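Local coordinates for protein neurotoxin (Clostridium botulinum, PDB 1ZB7) that acts as a zinc endopeptidase that enters the host cytosol and cleaves the synaptobrevins VAMP1, VAMP2 and VAMP3, at residues L89-K94 against E383-N388. Numbering follows the deposited sequence.
Sequences LKTMIK and EKLLDN
Lys94 runs its aliphatic chain past the Leu386 side chain, the two chains pointing opposite ways, with CD of Lys94 4.1 Å from CD2 of Leu386. With CG anti to the backbone N (chi1 175°) and the rest of the chain extended, the lysine leaves helix 82-99 and reaches across to the loop, where NZ bonds to Leu385 within a turn and to Asn388 just after it. Lys94 NZ donates to the backbone O of Leu385 at 2.9 Å, the donor tilted 16° from the Leu385 carbonyl plane. Its bond to OD1 of Asn388 is 2.8 Å long. Here NZ comes from above the amide, 44° out of its plane. A water accepts from Lys94 NZ at 2.7 Å and donates weakly to the backbone O of Leu386. The backbone O of Tyr391, just beyond the turn, is a further partner, so four oxygens must share three N-H groups.

One helical turn earlier, Thr91 meets both leucines. Thr91 CG2 lies 3.7 Å from Leu385 CD1, the methyl meeting the leucine nearly at right angles. The hydroxyl of Thr91 faces Leu386, its OG1 being 3.9 Å from Leu386 CG, but bonds back to the backbone O of Lys87 within its own helix. Leu386 also reaches Lys90, its CD1 coming 4.1 Å from Lys90 CB; the charged end of that lysine turns off to a salt bridge with Asp86.

Lys384 to Asp387 form a type I beta turn, closed by a bond from Asp387 N to Lys384 O. Its two leucines rest on the helix, and Leu385 also touches Pro224 of helix 224-239. Oxygens, one from a water, gather around NZ of a buried lysine that has no carboxylate partner across the contact: carbonyl dipoles probably stabilise its charge, and the NZ hydrogen bonds join the loop between strands 377-381 and 421-422 to helix 82-99.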
# COMPACT_ATOMS: atom_id res chain seq x y z
N LEU A 89 -24.89 -22.20 -10.84
CA LEU A 89 -24.33 -23.02 -11.90
C LEU A 89 -24.35 -22.38 -13.33
O LEU A 89 -23.30 -22.32 -14.01
CB LEU A 89 -25.06 -24.31 -11.90
CG LEU A 89 -24.72 -25.47 -12.86
CD1 LEU A 89 -23.22 -25.80 -12.82
CD2 LEU A 89 -25.58 -26.67 -12.45
N LYS A 90 -25.51 -21.89 -13.71
CA LYS A 90 -25.71 -21.18 -14.94
C LYS A 90 -24.92 -19.89 -15.01
O LYS A 90 -24.35 -19.54 -16.07
CB LYS A 90 -27.24 -21.02 -15.22
CG LYS A 90 -27.82 -22.33 -15.84
CD LYS A 90 -29.25 -22.51 -15.63
CE LYS A 90 -29.77 -23.84 -16.29
NZ LYS A 90 -31.21 -24.12 -15.84
N THR A 91 -24.87 -19.17 -13.90
CA THR A 91 -24.08 -17.94 -13.85
C THR A 91 -22.57 -18.27 -13.99
O THR A 91 -21.88 -17.62 -14.72
CB THR A 91 -24.31 -17.16 -12.53
OG1 THR A 91 -25.69 -16.86 -12.38
CG2 THR A 91 -23.51 -15.91 -12.48
N MET A 92 -22.08 -19.28 -13.30
CA MET A 92 -20.68 -19.71 -13.42
C MET A 92 -20.33 -20.07 -14.88
O MET A 92 -19.26 -19.70 -15.39
CB MET A 92 -20.33 -20.88 -12.48
CG MET A 92 -20.26 -20.59 -11.00
SD MET A 92 -19.44 -18.99 -10.56
CE MET A 92 -17.80 -19.33 -11.20
N ILE A 93 -21.23 -20.80 -15.54
CA ILE A 93 -21.01 -21.18 -16.92
C ILE A 93 -20.98 -19.96 -17.82
O ILE A 93 -20.18 -19.90 -18.78
CB ILE A 93 -22.10 -22.13 -17.37
CG1 ILE A 93 -21.91 -23.47 -16.66
CG2 ILE A 93 -22.13 -22.28 -18.93
CD1 ILE A 93 -23.20 -24.31 -16.66
N LYS A 94 -21.87 -18.99 -17.54
CA LYS A 94 -21.94 -17.82 -18.36
C LYS A 94 -20.63 -17.05 -18.19
O LYS A 94 -20.09 -16.54 -19.14
CB LYS A 94 -23.12 -16.95 -17.99
CG LYS A 94 -23.22 -15.62 -18.74
CD LYS A 94 -24.62 -15.16 -18.85
CE LYS A 94 -24.75 -13.76 -19.57
NZ LYS A 94 -26.16 -13.27 -19.43
N GLU A 383 -28.87 -9.49 -9.09
CA GLU A 383 -29.71 -10.65 -9.40
C GLU A 383 -29.88 -10.81 -10.92
O GLU A 383 -30.59 -11.68 -11.34
CB GLU A 383 -31.12 -10.50 -8.81
CG GLU A 383 -31.22 -10.42 -7.29
CD GLU A 383 -30.94 -11.71 -6.57
OE1 GLU A 383 -30.52 -12.76 -7.21
OE2 GLU A 383 -31.17 -11.67 -5.32
N LYS A 384 -29.21 -10.00 -11.73
CA LYS A 384 -29.49 -9.89 -13.17
C LYS A 384 -28.43 -10.42 -14.14
O LYS A 384 -28.50 -10.12 -15.32
CB LYS A 384 -29.79 -8.41 -13.46
CG LYS A 384 -31.07 -8.04 -12.77
CD LYS A 384 -31.76 -6.89 -13.36
CE LYS A 384 -32.93 -6.51 -12.45
NZ LYS A 384 -33.13 -5.09 -12.50
N LEU A 385 -27.48 -11.22 -13.67
CA LEU A 385 -26.35 -11.69 -14.48
C LEU A 385 -26.78 -12.64 -15.58
O LEU A 385 -26.13 -12.74 -16.61
CB LEU A 385 -25.28 -12.38 -13.58
CG LEU A 385 -24.44 -11.44 -12.70
CD1 LEU A 385 -23.48 -12.25 -11.97
CD2 LEU A 385 -23.69 -10.38 -13.49
N LEU A 386 -27.90 -13.34 -15.37
CA LEU A 386 -28.58 -14.11 -16.45
C LEU A 386 -29.56 -13.32 -17.34
O LEU A 386 -30.16 -13.91 -18.22
CB LEU A 386 -29.31 -15.36 -15.88
CG LEU A 386 -28.38 -16.35 -15.16
CD1 LEU A 386 -29.17 -17.51 -14.54
CD2 LEU A 386 -27.23 -16.84 -16.10
N ASP A 387 -29.71 -12.01 -17.14
CA ASP A 387 -30.53 -11.17 -17.98
C ASP A 387 -29.63 -10.54 -19.07
O ASP A 387 -28.80 -9.68 -18.77
CB ASP A 387 -31.11 -10.06 -17.10
CG ASP A 387 -32.27 -9.30 -17.77
OD1 ASP A 387 -32.24 -9.16 -19.00
OD2 ASP A 387 -33.21 -8.89 -17.07
N ASN A 388 -29.83 -10.92 -20.33
CA ASN A 388 -29.04 -10.36 -21.44
C ASN A 388 -29.33 -8.88 -21.80
O ASN A 388 -28.52 -8.25 -22.46
CB ASN A 388 -29.06 -11.24 -22.69
CG ASN A 388 -28.31 -12.54 -22.50
OD1 ASN A 388 -27.18 -12.60 -21.99
ND2 ASN A 388 -28.93 -13.60 -22.92
O HOH W 1 -27.90 -15.13 -20.33